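Local structure of beta-fructofuranosidase, insoluble isoenzyme CWINV1 (Arabidopsis thaliana, 2OXB) at residues A[14-19]-A[291-296]. The protein hydrolyses sucrose and 1-kestose in the plant cell wall, and neokestose and levan to a lower extent, releasing terminal beta-fructofuranoside residues. The protein carries 1 engineered substitution. Numbering follows the deposited sequence.
Sequences KNWMND and WGWTNE. With NAG (2-acetamido-2-deoxy-beta-D-glucopyranose), chain C; FRU (beta-D-fructofuranose), chain B.
The indole of W293 lies against the backbone and side chain of N18. CA of N18 sits 4.0 Å from the centroid of the W293 five-membered ring and only 11° off the ring normal, a CH-pi contact over the face. On that same face ND2 of N18 is offset toward the rim of the indole, 3.2 Å from CZ3 of W293, with the amide plane turned 58° from the ring. The opposite face lies over the backbone N of N295. CG of W293 stands anti to its backbone N (chi1 163°), which carries the indole across to the strand. W16 meets it at about a right angle, CZ2 of W16 lying 3.9 Å from CZ2 of W293, an apolar contact between benzo rings. The strand 15-26 belongs to the catalytic beta-propeller of glycosyl hydrolase family 32, and its WMND run, W16 to D19, is substrate-binding, with D19 an active-site residue. The loop with W293 follows strand 287-291 and backs this run beside the fructose. OD1 of N18 approaches O5 of the fructose at 3.2 Å, and OD1 of D19 lies 3.0 Å from its C1, while S79 hydrogen-bonds OD2 of D19. With an alanine at W293, the face under N18 would be lost, which is likely to leave the amide less restrained beside the sugar and W16 without one of its aromatic neighbours. Two residues on, ND2 of N295 bears an N-linked GlcNAc, and E296 turns its carboxylate to salt bridges with K306 and R498.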
ATOM      1  N   LYS A  14       8.548 -16.409  10.826  1.00 37.06           N
ATOM      2  CA  LYS A  14       9.928 -16.676  10.451  1.00 38.54           C
ATOM      3  C   LYS A  14      10.108 -16.622   8.935  1.00 38.20           C
ATOM      4  O   LYS A  14       9.196 -16.980   8.193  1.00 39.44           O
ATOM      5  CB  LYS A  14      10.332 -18.070  10.958  1.00 39.63           C
ATOM      6  CG  LYS A  14      11.765 -18.474  10.615  1.00 41.98           C
ATOM      7  CD  LYS A  14      12.060 -19.951  10.913  1.00 43.30           C
ATOM      8  CE  LYS A  14      11.197 -20.900  10.068  1.00 42.27           C
ATOM      9  NZ  LYS A  14      11.620 -22.335  10.159  1.00 40.35           N
ATOM     10  N   ASN A  15      11.281 -16.164   8.495  1.00 36.74           N
ATOM     11  CA  ASN A  15      11.652 -16.091   7.075  1.00 36.36           C
ATOM     12  C   ASN A  15      11.016 -15.030   6.167  1.00 36.77           C
ATOM     13  O   ASN A  15      10.051 -14.347   6.551  1.00 38.18           O
ATOM     14  CB  ASN A  15      11.471 -17.462   6.428  1.00 34.83           C
ATOM     15  CG  ASN A  15      12.374 -18.505   7.037  1.00 34.80           C
ATOM     16  OD1 ASN A  15      13.570 -18.274   7.211  1.00 33.99           O
ATOM     17  ND2 ASN A  15      11.815 -19.667   7.354  1.00 34.35           N
ATOM     18  N   TRP A  16      11.574 -14.937   4.950  1.00 33.96           N
ATOM     19  CA  TRP A  16      11.174 -13.985   3.896  1.00 32.13           C
ATOM     20  C   TRP A  16       9.706 -14.002   3.497  1.00 32.75           C
ATOM     21  O   TRP A  16       9.044 -15.037   3.527  1.00 32.44           O
ATOM     22  CB  TRP A  16      12.059 -14.171   2.623  1.00 30.66           C
ATOM     23  CG  TRP A  16      11.676 -13.295   1.381  1.00 27.52           C
ATOM     24  CD1 TRP A  16      10.653 -13.528   0.498  1.00 27.48           C
ATOM     25  CD2 TRP A  16      12.239 -12.016   0.999  1.00 25.23           C
ATOM     26  NE1 TRP A  16      10.537 -12.480  -0.391  1.00 26.48           N
ATOM     27  CE2 TRP A  16      11.495 -11.543  -0.107  1.00 24.88           C
ATOM     28  CE3 TRP A  16      13.293 -11.230   1.486  1.00 22.41           C
ATOM     29  CZ2 TRP A  16      11.760 -10.315  -0.721  1.00 24.17           C
ATOM     30  CZ3 TRP A  16      13.559 -10.011   0.873  1.00 21.47           C
ATOM     31  CH2 TRP A  16      12.794  -9.567  -0.221  1.00 24.39           C
ATOM     32  N   MET A  17       9.221 -12.818   3.125  1.00 33.92           N
ATOM     33  CA  MET A  17       7.842 -12.601   2.685  1.00 35.30           C
ATOM     34  C   MET A  17       7.817 -11.568   1.557  1.00 35.75           C
ATOM     35  O   MET A  17       8.592 -10.610   1.571  1.00 36.17           O
ATOM     36  CB  MET A  17       6.956 -12.106   3.837  1.00 32.94           C
ATOM     37  CG  MET A  17       5.578 -11.671   3.333  1.00 30.66           C
ATOM     38  SD  MET A  17       4.303 -11.615   4.569  1.00 25.52           S
ATOM     39  CE  MET A  17       4.413  -9.910   5.118  1.00 24.19           C
ATOM     40  N   ASN A  18       6.918 -11.743   0.595  1.00 36.26           N
ATOM     41  CA  ASN A  18       6.858 -10.809  -0.527  1.00 36.20           C
ATOM     42  C   ASN A  18       5.443 -10.311  -0.847  1.00 34.34           C
ATOM     43  O   ASN A  18       4.716  -9.850   0.039  1.00 35.28           O
ATOM     44  CB  ASN A  18       7.488 -11.475  -1.763  1.00 37.74           C
ATOM     45  CG  ASN A  18       7.829 -10.487  -2.865  1.00 38.18           C
ATOM     46  OD1 ASN A  18       8.456 -10.851  -3.858  1.00 39.03           O
ATOM     47  ND2 ASN A  18       7.417  -9.238  -2.700  1.00 39.81           N
ATOM     48  N   ASP A  19       5.078 -10.402  -2.122  1.00 30.38           N
ATOM     49  CA  ASP A  19       3.781  -9.971  -2.624  1.00 28.47           C
ATOM     50  C   ASP A  19       2.568 -10.557  -1.887  1.00 28.78           C
ATOM     51  O   ASP A  19       2.619 -11.660  -1.333  1.00 27.36           O
ATOM     52  CB  ASP A  19       3.644 -10.336  -4.113  1.00 26.95           C
ATOM     53  CG  ASP A  19       4.436  -9.431  -5.025  1.00 25.21           C
ATOM     54  OD1 ASP A  19       5.560  -9.029  -4.653  1.00 27.73           O
ATOM     55  OD2 ASP A  19       3.932  -9.139  -6.130  1.00 21.02           O
ATOM     56  N   TRP A 291      -4.299  -3.933   0.240  1.00 29.20           N
ATOM     57  CA  TRP A 291      -3.097  -4.548   0.797  1.00 30.50           C
ATOM     58  C   TRP A 291      -1.803  -4.092   0.129  1.00 31.09           C
ATOM     59  O   TRP A 291      -1.730  -3.981  -1.092  1.00 30.97           O
ATOM     60  CB  TRP A 291      -3.150  -6.063   0.677  1.00 31.97           C
ATOM     61  CG  TRP A 291      -4.189  -6.721   1.471  1.00 34.72           C
ATOM     62  CD1 TRP A 291      -5.476  -6.989   1.089  1.00 37.45           C
ATOM     63  CD2 TRP A 291      -4.032  -7.263   2.780  1.00 35.84           C
ATOM     64  NE1 TRP A 291      -6.131  -7.677   2.085  1.00 38.32           N
ATOM     65  CE2 TRP A 291      -5.267  -7.858   3.136  1.00 37.41           C
ATOM     66  CE3 TRP A 291      -2.967  -7.306   3.694  1.00 37.32           C
ATOM     67  CZ2 TRP A 291      -5.465  -8.496   4.370  1.00 37.23           C
ATOM     68  CZ3 TRP A 291      -3.160  -7.938   4.922  1.00 38.09           C
ATOM     69  CH2 TRP A 291      -4.403  -8.526   5.247  1.00 39.29           C
ATOM     70  N   GLY A 292      -0.778  -3.868   0.948  1.00 32.84           N
ATOM     71  CA  GLY A 292       0.521  -3.441   0.453  1.00 31.07           C
ATOM     72  C   GLY A 292       1.638  -4.140   1.210  1.00 30.60           C
ATOM     73  O   GLY A 292       1.573  -4.265   2.435  1.00 30.54           O
ATOM     74  N   TRP A 293       2.668  -4.575   0.484  1.00 29.96           N
ATOM     75  CA  TRP A 293       3.786  -5.295   1.076  1.00 28.55           C
ATOM     76  C   TRP A 293       4.821  -4.490   1.888  1.00 28.22           C
ATOM     77  O   TRP A 293       4.969  -4.730   3.085  1.00 29.81           O
ATOM     78  CB  TRP A 293       4.466  -6.159  -0.002  1.00 28.63           C
ATOM     79  CG  TRP A 293       5.853  -6.641   0.351  1.00 28.61           C
ATOM     80  CD1 TRP A 293       6.268  -7.169   1.542  1.00 28.15           C
ATOM     81  CD2 TRP A 293       7.014  -6.599  -0.496  1.00 28.72           C
ATOM     82  NE1 TRP A 293       7.615  -7.449   1.493  1.00 30.16           N
ATOM     83  CE2 TRP A 293       8.097  -7.113   0.253  1.00 28.32           C
ATOM     84  CE3 TRP A 293       7.242  -6.176  -1.817  1.00 27.02           C
ATOM     85  CZ2 TRP A 293       9.391  -7.217  -0.269  1.00 28.72           C
ATOM     86  CZ3 TRP A 293       8.530  -6.278  -2.340  1.00 29.89           C
ATOM     87  CH2 TRP A 293       9.592  -6.798  -1.561  1.00 30.09           C
ATOM     88  N   THR A 294       5.539  -3.546   1.295  1.00 25.85           N
ATOM     89  CA  THR A 294       6.532  -2.794   2.090  1.00 24.93           C
ATOM     90  C   THR A 294       7.809  -3.566   2.432  1.00 23.95           C
ATOM     91  O   THR A 294       7.856  -4.375   3.365  1.00 19.04           O
ATOM     92  CB  THR A 294       5.944  -2.268   3.434  1.00 23.94           C
ATOM     93  OG1 THR A 294       5.056  -1.178   3.174  1.00 24.83           O
ATOM     94  CG2 THR A 294       7.057  -1.770   4.357  1.00 25.08           C
ATOM     95  N   ASN A 295       8.842  -3.254   1.663  1.00 25.86           N
ATOM     96  CA  ASN A 295      10.175  -3.810   1.776  1.00 27.27           C
ATOM     97  C   ASN A 295      10.644  -3.839   3.208  1.00 27.29           C
ATOM     98  O   ASN A 295       9.927  -3.500   4.141  1.00 28.04           O
ATOM     99  CB  ASN A 295      11.153  -2.914   1.017  1.00 31.66           C
ATOM    100  CG  ASN A 295      11.883  -3.627  -0.079  1.00 35.79           C
ATOM    101  OD1 ASN A 295      12.094  -4.839  -0.020  1.00 37.68           O
ATOM    102  ND2 ASN A 295      12.303  -2.858  -1.081  1.00 39.18           N
ATOM    103  N   GLU A 296      11.909  -4.197   3.342  1.00 27.38           N
ATOM    104  CA  GLU A 296      12.588  -4.261   4.615  1.00 26.93           C
ATOM    105  C   GLU A 296      13.741  -3.256   4.487  1.00 27.52           C
ATOM    106  O   GLU A 296      14.669  -3.503   3.722  1.00 27.92           O
ATOM    107  CB  GLU A 296      13.159  -5.655   4.797  1.00 25.61           C
ATOM    108  CG  GLU A 296      13.553  -5.980   6.206  1.00 23.40           C
ATOM    109  CD  GLU A 296      12.364  -6.399   7.038  1.00 21.56           C
ATOM    110  OE1 GLU A 296      11.682  -7.346   6.606  1.00 14.87           O
ATOM    111  OE2 GLU A 296      12.122  -5.787   8.105  1.00 20.95           O
TER
HETATM  112  C1  NAG C 660      13.714  -2.555  -1.199  1.00 40.16           C
HETATM  113  C2  NAG C 660      13.925  -1.053  -1.448  1.00 41.29           C
HETATM  114  C3  NAG C 660      15.394  -0.624  -1.258  1.00 42.27           C
HETATM  115  C4  NAG C 660      16.056  -1.243  -0.024  1.00 42.56           C
HETATM  116  C5  NAG C 660      15.790  -2.745  -0.077  1.00 43.79           C
HETATM  117  C6  NAG C 660      16.442  -3.602   1.001  1.00 44.53           C
HETATM  118  C7  NAG C 660      14.419  -0.484  -3.745  1.00 45.38           C
HETATM  119  C8  NAG C 660      14.878  -1.650  -4.615  1.00 45.81           C
HETATM  120  N2  NAG C 660      13.511  -0.727  -2.801  1.00 42.86           N
HETATM  121  O3  NAG C 660      15.480   0.792  -1.186  1.00 40.76           O
HETATM  122  O4  NAG C 660      17.450  -0.988  -0.067  1.00 45.09           O
HETATM  123  O5  NAG C 660      14.379  -2.973  -0.011  1.00 41.31           O
HETATM  124  O6  NAG C 660      16.231  -4.985   0.737  1.00 43.87           O
HETATM  125  O7  NAG C 660      14.896   0.633  -3.932  1.00 46.90           O
HETATM  126  C1  FRU B   2       7.078  -8.056  -7.081  1.00 48.46           C
HETATM  127  C2  FRU B   2       7.522  -9.305  -7.854  1.00 49.90           C
HETATM  128  C3  FRU B   2       6.414  -9.793  -8.808  1.00 49.26           C
HETATM  129  C4  FRU B   2       6.603 -11.282  -8.839  1.00 48.91           C
HETATM  130  C5  FRU B   2       7.136 -11.549  -7.432  1.00 50.24           C
HETATM  131  C6  FRU B   2       8.265 -12.560  -7.384  1.00 51.83           C
HETATM  132  O1  FRU B   2       6.894  -6.949  -7.944  1.00 47.11           O
HETATM  133  O2  FRU B   2       8.795  -9.254  -8.597  1.00 52.70           O
HETATM  134  O3  FRU B   2       6.513  -9.249 -10.121  1.00 51.09           O
HETATM  135  O4  FRU B   2       5.371 -11.973  -9.072  1.00 46.67           O
HETATM  136  O5  FRU B   2       7.647 -10.331  -6.911  1.00 49.83           O
HETATM  137  O6  FRU B   2       7.726 -13.839  -7.665  1.00 53.60           O